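Local coordinates for protein (S)-2-haloacid dehalogenase IVA (Burkholderia cepacia, PDB 2NO4) that hydrolyses short (S)-2-haloalkanoic acids to the corresponding (R)-2-hydroxyalkanoic acids, releasing halide and inverting the configuration at the carbon that carried it, at residues V18-T24 and V181-N187; R34-V39 and R96-A100; N200-R206 and L218-S224. One frame throughout, in Å; residues are numbered along the deposited sequence. Where two conformers were deposited one is given.

Contact 1: residues V18-T24 and V181-N187. With SO4 (sulfate ion), chain H.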
loop_
_atom_site.group_PDB
_atom_site.type_symbol
_atom_site.label_atom_id
_atom_site.label_comp_id
_atom_site.label_asym_id
_atom_site.label_seq_id
_atom_site.Cartn_x
_atom_site.Cartn_y
_atom_site.Cartn_z
ATOM N N VAL B 18 12.327 -16.528 -12.458
ATOM C CA VAL B 18 12.529 -15.761 -11.249
ATOM C C VAL B 18 11.188 -15.664 -10.518
ATOM O O VAL B 18 10.162 -15.243 -11.106
ATOM C CB VAL B 18 13.118 -14.344 -11.564
ATOM C CG1 VAL B 18 13.287 -13.580 -10.268
ATOM C CG2 VAL B 18 14.482 -14.480 -12.290
ATOM N N PHE B 19 11.217 -16.097 -9.260
ATOM C CA PHE B 19 10.058 -16.264 -8.427
ATOM C C PHE B 19 9.960 -15.247 -7.285
ATOM O O PHE B 19 10.905 -15.033 -6.555
ATOM C CB PHE B 19 10.093 -17.672 -7.784
ATOM C CG PHE B 19 9.721 -18.758 -8.738
ATOM C CD1 PHE B 19 10.697 -19.377 -9.551
ATOM C CD2 PHE B 19 8.394 -19.122 -8.895
ATOM C CE1 PHE B 19 10.333 -20.353 -10.468
ATOM C CE2 PHE B 19 8.019 -20.128 -9.826
ATOM C CZ PHE B 19 9.007 -20.734 -10.596
ATOM N N ASP B 20 8.776 -14.667 -7.136
ATOM C CA ASP B 20 8.354 -14.054 -5.883
ATOM C C ASP B 20 8.311 -15.111 -4.780
ATOM O O ASP B 20 8.107 -16.302 -5.053
ATOM C CB ASP B 20 6.975 -13.405 -6.115
ATOM C CG ASP B 20 6.389 -12.823 -4.865
ATOM O OD1 ASP B 20 6.860 -11.744 -4.485
ATOM O OD2 ASP B 20 5.454 -13.432 -4.284
ATOM N N ALA B 21 8.583 -14.716 -3.538
ATOM C CA ALA B 21 8.506 -15.667 -2.426
ATOM C C ALA B 21 7.172 -15.607 -1.662
ATOM O O ALA B 21 6.390 -16.559 -1.716
ATOM C CB ALA B 21 9.685 -15.494 -1.487
ATOM N N TYR B 22 6.911 -14.481 -0.991
ATOM C CA TYR B 22 5.813 -14.367 -0.031
ATOM C C TYR B 22 4.495 -14.169 -0.776
ATOM O O TYR B 22 4.241 -13.092 -1.335
ATOM C CB TYR B 22 6.076 -13.207 0.963
ATOM C CG TYR B 22 7.237 -13.558 1.874
ATOM C CD1 TYR B 22 7.058 -14.478 2.925
ATOM C CD2 TYR B 22 8.525 -13.047 1.638
ATOM C CE1 TYR B 22 8.121 -14.845 3.775
ATOM C CE2 TYR B 22 9.599 -13.414 2.455
ATOM C CZ TYR B 22 9.404 -14.322 3.510
ATOM O OH TYR B 22 10.457 -14.681 4.338
ATOM N N GLY B 23 3.698 -15.222 -0.808
ATOM C CA GLY B 23 2.419 -15.202 -1.560
ATOM C C GLY B 23 2.419 -16.110 -2.785
ATOM O O GLY B 23 1.359 -16.518 -3.263
ATOM N N THR B 24 3.616 -16.447 -3.267
ATOM C CA THR B 24 3.789 -17.234 -4.497
ATOM C C THR B 24 4.314 -18.634 -4.184
ATOM O O THR B 24 3.662 -19.627 -4.509
ATOM C CB THR B 24 4.714 -16.489 -5.463
ATOM O OG1 THR B 24 4.179 -15.182 -5.687
ATOM C CG2 THR B 24 4.865 -17.223 -6.848
ATOM N N VAL B 181 13.999 -13.446 -18.923
ATOM C CA VAL B 181 13.385 -13.790 -17.641
ATOM C C VAL B 181 11.862 -14.061 -17.748
ATOM O O VAL B 181 11.093 -13.249 -18.269
ATOM C CB VAL B 181 13.681 -12.695 -16.599
ATOM C CG1 VAL B 181 12.866 -12.905 -15.265
ATOM C CG2 VAL B 181 15.195 -12.619 -16.338
ATOM N N CYS B 182 11.468 -15.222 -17.251
ATOM C CA CYS B 182 10.083 -15.481 -16.892
ATOM C C CYS B 182 9.888 -15.168 -15.393
ATOM O O CYS B 182 10.436 -15.826 -14.496
ATOM C CB CYS B 182 9.690 -16.929 -17.207
ATOM S SG CYS B 182 7.942 -17.266 -16.807
ATOM N N PHE B 183 9.090 -14.144 -15.138
ATOM C CA PHE B 183 8.895 -13.674 -13.776
ATOM C C PHE B 183 7.562 -14.170 -13.245
ATOM O O PHE B 183 6.513 -13.890 -13.837
ATOM C CB PHE B 183 8.956 -12.142 -13.669
ATOM C CG PHE B 183 8.886 -11.638 -12.213
ATOM C CD1 PHE B 183 10.034 -11.635 -11.437
ATOM C CD2 PHE B 183 7.679 -11.212 -11.640
ATOM C CE1 PHE B 183 10.024 -11.201 -10.086
ATOM C CE2 PHE B 183 7.645 -10.751 -10.291
ATOM C CZ PHE B 183 8.821 -10.748 -9.523
ATOM N N VAL B 184 7.597 -14.882 -12.120
ATOM C CA VAL B 184 6.392 -15.568 -11.601
ATOM C C VAL B 184 5.950 -15.017 -10.233
ATOM O O VAL B 184 6.720 -15.017 -9.286
ATOM C CB VAL B 184 6.591 -17.115 -11.491
ATOM C CG1 VAL B 184 5.320 -17.787 -10.980
ATOM C CG2 VAL B 184 7.002 -17.702 -12.868
ATOM N N SER B 185 4.705 -14.558 -10.140
ATOM C CA SER B 185 4.215 -14.004 -8.851
ATOM C C SER B 185 2.699 -14.149 -8.712
ATOM O O SER B 185 1.972 -14.147 -9.713
ATOM C CB SER B 185 4.637 -12.511 -8.719
ATOM O OG SER B 185 4.272 -11.983 -7.434
ATOM N N SER B 186 2.222 -14.244 -7.473
ATOM C CA SER B 186 0.801 -14.073 -7.164
ATOM C C SER B 186 0.406 -12.635 -6.855
ATOM O O SER B 186 -0.784 -12.336 -6.692
ATOM C CB SER B 186 0.408 -14.949 -5.977
ATOM O OG SER B 186 0.570 -16.315 -6.312
ATOM N N ASN B 187 1.394 -11.754 -6.715
ATOM C CA ASN B 187 1.108 -10.368 -6.300
ATOM C C ASN B 187 1.005 -9.467 -7.501
ATOM O O ASN B 187 1.989 -9.278 -8.186
ATOM C CB ASN B 187 2.210 -9.873 -5.344
ATOM C CG ASN B 187 2.322 -10.761 -4.109
ATOM O OD1 ASN B 187 1.315 -11.091 -3.490
ATOM N ND2 ASN B 187 3.524 -11.202 -3.794
HETATM S S SO4 H . 8.127 -10.911 -1.742
HETATM O O1 SO4 H . 8.648 -12.258 -1.765
HETATM O O2 SO4 H . 8.119 -10.366 -0.389
HETATM O O3 SO4 H . 8.823 -10.037 -2.659
HETATM O O4 SO4 H . 6.740 -11.058 -2.178
#
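Val18 and Phe19 run parallel to Phe183 and Val184 as neighbouring strands, joined by bonds from Val18 N to Cys182 O (2.9 Å), Val184 N to Val18 O and Asp20 N to Val184 O, each with an N-H...O angle of 164° or more. On one face of the sheet Val18 CG2 meets Val181 CG1 at 3.7 Å, and its CG1 reaches the CD1 side of the Phe183 ring. On the other face the Phe19 ring lies alongside Val184, CE2 being 3.7 Å from Val184 CB.

Past these paired residues the chemistry turns polar. Thr24 OG1 links both segments: it takes the backbone N-H of Ser186 at 2.8 Å and gives its own proton to Asp20 OD2 at 2.6 Å, on the anti side of the carboxylate. This helps to fix the rotation of the Asp20 carboxylate, whose CG is carried anti to the backbone N (chi1 176°). Asn187 ND2 sends an N-H, lying in its amide plane, to Tyr22 O at 3.2 Å, and so ties down the turn after Asp20. Ser185 OG accepts from Asn187 N in an ST turn and also bonds Asp190, while Ser186 OG is held by Ile204 O.

A sulfate, likely a crystallisation component, sits over the turn; its O1 is gripped by the backbone N-H groups of Ala21 and Tyr22, the latter at 2.9 Å, with Lys161, Ser128 and Asn129 adding further bonds. Ala21, Tyr22, Ser128 and Asn129 bind the haloacid, consistent with the anion occupying the substrate pocket. Lys161 also forms a salt bridge with Asp20. The nucleophile Asp20 at the C-terminal end of a central parallel strand, steadied from the adjacent strand, is the active-site layout of the HAD superfamily.

Contact 2: residues R34-V39 and R96-A100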
loop_
_atom_site.group_PDB
_atom_site.type_symbol
_atom_site.label_atom_id
_atom_site.label_comp_id
_atom_site.label_asym_id
_atom_site.label_seq_id
_atom_site.Cartn_x
_atom_site.Cartn_y
_atom_site.Cartn_z
ATOM N N ARG B 34 -2.402 -21.392 11.286
ATOM C CA ARG B 34 -1.896 -22.375 12.223
ATOM C C ARG B 34 -2.062 -21.988 13.700
ATOM O O ARG B 34 -1.924 -22.832 14.568
ATOM C CB ARG B 34 -0.444 -22.711 11.875
ATOM C CG ARG B 34 -0.353 -23.335 10.450
ATOM C CD ARG B 34 0.908 -24.184 10.198
ATOM N NE ARG B 34 2.114 -23.393 9.920
ATOM C CZ ARG B 34 3.041 -23.066 10.824
ATOM N NH1 ARG B 34 2.906 -23.449 12.095
ATOM N NH2 ARG B 34 4.108 -22.341 10.457
ATOM N N ASN B 35 -2.370 -20.721 13.973
ATOM C CA ASN B 35 -2.492 -20.204 15.332
ATOM C C ASN B 35 -3.846 -19.523 15.524
ATOM O O ASN B 35 -4.005 -18.675 16.388
ATOM C CB ASN B 35 -1.383 -19.185 15.601
ATOM C CG ASN B 35 -0.003 -19.810 15.598
ATOM O OD1 ASN B 35 0.446 -20.344 16.620
ATOM N ND2 ASN B 35 0.692 -19.737 14.447
ATOM N N ALA B 36 -4.805 -19.901 14.683
ATOM C CA ALA B 36 -6.107 -19.258 14.644
ATOM C C ALA B 36 -6.858 -19.399 15.989
ATOM O O ALA B 36 -7.462 -18.436 16.474
ATOM C CB ALA B 36 -6.913 -19.831 13.495
ATOM N N ASP B 37 -6.777 -20.580 16.613
ATOM C CA ASP B 37 -7.419 -20.835 17.935
ATOM C C ASP B 37 -6.894 -19.901 19.035
ATOM O O ASP B 37 -7.646 -19.423 19.872
ATOM C CB ASP B 37 -7.228 -22.312 18.385
ATOM C CG ASP B 37 -7.936 -23.329 17.475
ATOM O OD1 ASP B 37 -8.676 -22.946 16.536
ATOM O OD2 ASP B 37 -7.760 -24.546 17.714
ATOM N N GLU B 38 -5.580 -19.688 19.037
ATOM C CA GLU B 38 -4.923 -18.780 19.938
ATOM C C GLU B 38 -5.345 -17.327 19.690
ATOM O O GLU B 38 -5.465 -16.550 20.633
ATOM C CB GLU B 38 -3.392 -18.921 19.796
ATOM C CG GLU B 38 -2.805 -20.286 20.226
ATOM C CD GLU B 38 -2.726 -21.361 19.108
ATOM O OE1 GLU B 38 -1.776 -22.169 19.173
ATOM O OE2 GLU B 38 -3.574 -21.441 18.186
ATOM N N VAL B 39 -5.584 -16.949 18.423
ATOM C CA VAL B 39 -5.966 -15.566 18.119
ATOM C C VAL B 39 -7.442 -15.322 18.460
ATOM O O VAL B 39 -7.803 -14.244 18.957
ATOM C CB VAL B 39 -5.652 -15.175 16.617
ATOM C CG1 VAL B 39 -6.206 -13.775 16.247
ATOM C CG2 VAL B 39 -4.132 -15.233 16.348
ATOM N N ARG B 96 4.681 -16.103 18.925
ATOM C CA ARG B 96 4.133 -17.246 18.181
ATOM C C ARG B 96 3.944 -16.962 16.694
ATOM O O ARG B 96 4.292 -17.778 15.824
ATOM C CB ARG B 96 2.785 -17.672 18.760
ATOM C CG ARG B 96 2.896 -18.571 19.991
ATOM C CD ARG B 96 1.503 -19.064 20.434
ATOM N NE ARG B 96 1.078 -20.197 19.603
ATOM C CZ ARG B 96 1.134 -21.470 19.998
ATOM N NH1 ARG B 96 1.556 -21.771 21.226
ATOM N NH2 ARG B 96 0.752 -22.445 19.171
ATOM N N LEU B 97 3.383 -15.799 16.400
ATOM C CA LEU B 97 3.061 -15.443 14.993
ATOM C C LEU B 97 4.319 -15.102 14.165
ATOM O O LEU B 97 4.438 -15.507 13.006
ATOM C CB LEU B 97 1.994 -14.348 14.960
ATOM C CG LEU B 97 0.562 -14.778 15.364
ATOM C CD1 LEU B 97 -0.396 -13.588 15.309
ATOM C CD2 LEU B 97 0.057 -15.872 14.462
ATOM N N MET B 98 5.273 -14.407 14.783
ATOM C CA MET B 98 6.590 -14.159 14.158
ATOM C C MET B 98 7.397 -15.453 13.927
ATOM O O MET B 98 8.031 -15.604 12.879
ATOM C CB MET B 98 7.397 -13.132 14.973
ATOM C CG MET B 98 6.812 -11.702 14.979
ATOM S SD MET B 98 6.543 -10.954 13.334
ATOM C CE MET B 98 8.222 -10.605 12.767
ATOM N N SER B 99 7.360 -16.396 14.883
ATOM C CA SER B 99 8.023 -17.699 14.683
ATOM C C SER B 99 7.391 -18.468 13.555
ATOM O O SER B 99 8.089 -19.100 12.784
ATOM C CB SER B 99 7.966 -18.587 15.929
ATOM O OG SER B 99 8.585 -17.908 16.978
ATOM N N ALA B 100 6.066 -18.404 13.455
ATOM C CA ALA B 100 5.370 -19.070 12.373
ATOM C C ALA B 100 5.719 -18.443 11.030
ATOM O O ALA B 100 5.862 -19.139 10.037
ATOM C CB ALA B 100 3.859 -19.061 12.632
#
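The guanidinium of Arg96 has Glu38 over one face, with CG 3.8 Å above the plane and displaced toward the rim, while Asn35 OD1 lies at its edge, in the guanidinium plane. Arg96 NE bonds that oxygen at 3.1 Å with an N-H...O angle of 156°; a second bond from Arg96 NH2 to the same OD1 is weak. The Asn35 amide is turned 78° from the guanidinium plane, so the two groups meet nearly perpendicular. Glu38 OE1 approaches from above the plane and forms a salt bridge with Arg96 NH2 at 2.5 Å, a distance short enough to be read with caution. A bend of the Arg96 chain at chi3 (80°) sets the guanidinium against both partners.

Next to this polar group, Asn35 CB packs on Leu97 CD2 at 3.8 Å, the two side chains running antiparallel past one another. Asn35 ND2 lies 3.7 Å from Ala100 CB and bonds Ala31 O, so each end of the amide has a polar partner. Arg34 NH2 comes within 3.9 Å of Ala100 CB on the flank, and Val39 CG2 meets Leu97 CD1 more loosely.

Asn35 stands at the N-cap position of helix 36-39, but its side chain makes no capping bond; its amide reaches across to helix 90-102 instead. Leu97 continues inward to Leu46 and Trp50 of helix 43-63 and to Leu78 of helix 70-84, placing the contact at the partly exposed margin of a helical bundle.

Contact 3: residues N200-R206 and L218-S224. With SO4 (sulfate ion), chain L.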
loop_
_atom_site.group_PDB
_atom_site.type_symbol
_atom_site.label_atom_id
_atom_site.label_comp_id
_atom_site.label_asym_id
_atom_site.label_seq_id
_atom_site.Cartn_x
_atom_site.Cartn_y
_atom_site.Cartn_z
ATOM N N ASN B 200 9.110 -11.207 -18.689
ATOM C CA ASN B 200 7.912 -11.932 -19.154
ATOM C C ASN B 200 7.140 -12.421 -17.930
ATOM O O ASN B 200 7.633 -13.258 -17.171
ATOM C CB ASN B 200 8.303 -13.109 -20.070
ATOM C CG ASN B 200 9.121 -12.648 -21.276
ATOM O OD1 ASN B 200 8.578 -12.054 -22.204
ATOM N ND2 ASN B 200 10.434 -12.889 -21.244
ATOM N N THR B 201 5.930 -11.902 -17.734
ATOM C CA THR B 201 5.234 -12.111 -16.464
ATOM C C THR B 201 4.179 -13.206 -16.505
ATOM O O THR B 201 3.396 -13.308 -17.443
ATOM C CB THR B 201 4.622 -10.789 -15.933
ATOM O OG1 THR B 201 3.852 -10.197 -16.980
ATOM C CG2 THR B 201 5.752 -9.842 -15.537
ATOM N N VAL B 202 4.175 -14.008 -15.458
ATOM C CA VAL B 202 3.187 -15.061 -15.285
ATOM C C VAL B 202 2.591 -14.943 -13.897
ATOM O O VAL B 202 3.302 -15.024 -12.877
ATOM C CB VAL B 202 3.811 -16.445 -15.456
ATOM C CG1 VAL B 202 2.753 -17.565 -15.135
ATOM C CG2 VAL B 202 4.434 -16.570 -16.858
ATOM N N ARG B 203 1.292 -14.689 -13.870
ATOM C CA ARG B 203 0.549 -14.652 -12.611
ATOM C C ARG B 203 0.084 -16.057 -12.173
ATOM O O ARG B 203 -0.473 -16.807 -12.975
ATOM C CB ARG B 203 -0.676 -13.755 -12.768
ATOM C CG ARG B 203 -1.509 -13.802 -11.517
ATOM C CD ARG B 203 -2.262 -12.601 -11.298
ATOM N NE ARG B 203 -2.855 -12.607 -9.963
ATOM C CZ ARG B 203 -3.739 -11.705 -9.564
ATOM N NH1 ARG B 203 -4.136 -10.756 -10.395
ATOM N NH2 ARG B 203 -4.259 -11.780 -8.346
ATOM N N ILE B 204 0.346 -16.399 -10.910
ATOM C CA ILE B 204 -0.340 -17.512 -10.234
ATOM C C ILE B 204 -1.562 -16.908 -9.533
ATOM O O ILE B 204 -1.416 -16.194 -8.542
ATOM C CB ILE B 204 0.546 -18.261 -9.220
ATOM C CG1 ILE B 204 1.972 -18.490 -9.768
ATOM C CG2 ILE B 204 -0.102 -19.604 -8.803
ATOM C CD1 ILE B 204 2.052 -19.353 -11.008
ATOM N N ASN B 205 -2.739 -17.148 -10.113
ATOM C CA ASN B 205 -4.002 -16.629 -9.611
ATOM C C ASN B 205 -4.801 -17.830 -9.127
ATOM O O ASN B 205 -5.563 -18.459 -9.880
ATOM C CB ASN B 205 -4.716 -15.830 -10.705
ATOM C CG ASN B 205 -5.871 -15.001 -10.172
ATOM O OD1 ASN B 205 -6.360 -15.220 -9.047
ATOM N ND2 ASN B 205 -6.335 -14.067 -10.984
ATOM N N ARG B 206 -4.563 -18.199 -7.873
ATOM C CA ARG B 206 -5.154 -19.421 -7.309
ATOM C C ARG B 206 -6.682 -19.335 -7.161
ATOM O O ARG B 206 -7.366 -20.327 -7.382
ATOM C CB ARG B 206 -4.520 -19.716 -5.962
ATOM C CG ARG B 206 -3.111 -20.270 -6.101
ATOM C CD ARG B 206 -2.491 -20.588 -4.771
ATOM N NE ARG B 206 -1.135 -21.025 -5.061
ATOM C CZ ARG B 206 -0.061 -20.233 -5.060
ATOM N NH1 ARG B 206 -0.174 -18.931 -4.776
ATOM N NH2 ARG B 206 1.109 -20.745 -5.404
ATOM N N LEU B 218 0.085 -9.372 -18.655
ATOM C CA LEU B 218 0.712 -10.644 -18.353
ATOM C C LEU B 218 0.978 -11.400 -19.640
ATOM O O LEU B 218 0.227 -11.285 -20.605
ATOM C CB LEU B 218 -0.215 -11.479 -17.480
ATOM C CG LEU B 218 -0.628 -10.836 -16.150
ATOM C CD1 LEU B 218 -1.780 -11.654 -15.600
ATOM C CD2 LEU B 218 0.588 -10.835 -15.155
ATOM N N LYS B 219 2.077 -12.140 -19.654
ATOM C CA LYS B 219 2.288 -13.127 -20.704
ATOM C C LYS B 219 1.325 -14.305 -20.553
ATOM O O LYS B 219 0.799 -14.780 -21.565
ATOM C CB LYS B 219 3.734 -13.620 -20.738
ATOM C CG LYS B 219 4.633 -12.706 -21.508
ATOM C CD LYS B 219 4.259 -12.739 -22.984
ATOM C CE LYS B 219 5.364 -12.133 -23.835
ATOM N NZ LYS B 219 5.460 -10.637 -23.658
ATOM N N HIS B 220 1.079 -14.736 -19.315
ATOM C CA HIS B 220 0.177 -15.822 -19.033
ATOM C C HIS B 220 -0.318 -15.693 -17.598
ATOM O O HIS B 220 0.289 -15.040 -16.777
ATOM C CB HIS B 220 0.833 -17.201 -19.257
ATOM C CG HIS B 220 -0.070 -18.225 -19.904
ATOM N ND1 HIS B 220 -1.119 -18.835 -19.245
ATOM C CD2 HIS B 220 -0.052 -18.767 -21.145
ATOM C CE1 HIS B 220 -1.709 -19.700 -20.052
ATOM N NE2 HIS B 220 -1.092 -19.662 -21.218
ATOM N N GLN B 221 -1.423 -16.355 -17.331
ATOM C CA GLN B 221 -1.979 -16.567 -15.987
ATOM C C GLN B 221 -2.390 -18.041 -15.845
ATOM O O GLN B 221 -3.004 -18.603 -16.755
ATOM C CB GLN B 221 -3.210 -15.689 -15.760
ATOM C CG GLN B 221 -3.879 -15.874 -14.390
ATOM C CD GLN B 221 -4.943 -14.819 -14.144
ATOM O OE1 GLN B 221 -4.729 -13.876 -13.401
ATOM N NE2 GLN B 221 -6.075 -14.961 -14.791
ATOM N N VAL B 222 -2.072 -18.621 -14.695
ATOM C CA VAL B 222 -2.374 -20.005 -14.366
ATOM C C VAL B 222 -2.902 -20.032 -12.919
ATOM O O VAL B 222 -2.722 -19.072 -12.174
ATOM C CB VAL B 222 -1.128 -20.936 -14.534
ATOM C CG1 VAL B 222 -0.647 -21.001 -16.000
ATOM C CG2 VAL B 222 0.037 -20.573 -13.576
ATOM N N ASN B 223 -3.511 -21.138 -12.503
ATOM C CA ASN B 223 -4.100 -21.211 -11.168
ATOM C C ASN B 223 -3.258 -21.998 -10.165
ATOM O O ASN B 223 -3.634 -22.139 -9.025
ATOM C CB ASN B 223 -5.560 -21.728 -11.228
ATOM C CG ASN B 223 -5.663 -23.206 -11.661
ATOM O OD1 ASN B 223 -6.768 -23.716 -11.866
ATOM N ND2 ASN B 223 -4.523 -23.887 -11.816
ATOM N N SER B 224 -2.106 -22.486 -10.609
ATOM C CA SER B 224 -1.283 -23.333 -9.798
ATOM C C SER B 224 0.128 -23.259 -10.306
ATOM O O SER B 224 0.358 -23.174 -11.519
ATOM C CB SER B 224 -1.779 -24.802 -9.930
ATOM O OG SER B 224 -0.878 -25.675 -9.300
HETATM S S SO4 L . 0.000 -24.449 -5.802
HETATM O O1 SO4 L . 1.142 -25.135 -5.155
HETATM O O2 SO4 L . -1.001 -23.927 -4.834
HETATM O O3 SO4 L . 0.562 -23.390 -6.604
HETATM O O4 SO4 L . -0.781 -25.384 -6.591
#
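Strand 220-222 is the outermost strand on its side of the parallel sheet of this Rossmann-like HAD fold, and it pairs here with strand 200-204 at 4.7 Å between axes and 21° between directions. Three parallel bridges set the register, Val202 with His220, Arg203 with Gln221 and Ile204 with Val222. Arg203 takes part through both N and O: its N-H goes to His220 O, and its O receives Val222 N at 3.0 Å. Asn205 N then bonds Val222 O at 2.8 Å, extending the pairing past the end of strand 200-204. At the opposite end Thr201 O accepts from Lys219 N, and more weakly from His220 N.

The face holding Val202, Ile204, Val222 and His220 is mostly apolar and is packed against helix 228-232. Here Ile204 CD1 presses on Val222 CG2 at 3.5 Å, tighter than usual for two methyl groups. On the face of Arg203 and Gln221, which point the same way side by side, Leu218 CD1 rests on Arg203 CB at 3.7 Å. Asn205 ND2 donates to Gln221 OE1 at 2.9 Å, nearly straight and within its own amide plane, yet it comes from 60° above the plane of the accepting amide; the same ND2 stands over the centre of the Arg203 guanidinium. Asn205 OD1 is bonded by Asn209 N.

The side chain of Arg206, extended from CG to NE, brings its guanidinium against Ile204, whose CG2 lies 3.7 Å above its centre. Arg206 NH2 also bonds Thr24 O, linking this edge to the loop after the nucleophile. A second sulfate bridges the two segments: Arg206 NE grips its O2 and Arg206 NH2 its O3, while Ser224 OG donates to its O4 at 2.7 Å.

In the fold
Contacts 1 and 3 belong to the same parallel sheet, with centres about 9 Å apart, and are joined where strands 181-185 and 200-204 pair: Phe183 N lies 2.7 Å from Asn200 O. Contact 1 is almost wholly buried and combines sheet packing with the catalytic loop, whereas contact 3 closes the sheet at its partly exposed border, where amide and arginine groups are more prominent. Each holds a sulfate, but only that of contact 1 is held by substrate-binding residues. Contact 2, centred about 25 Å from contact 1, is helical and partly buried, combining side-chain polar bonds at its exposed rim with apolar packing of Leu97 and Ala100; along the chain it is nested within the loop that contact 1 closes.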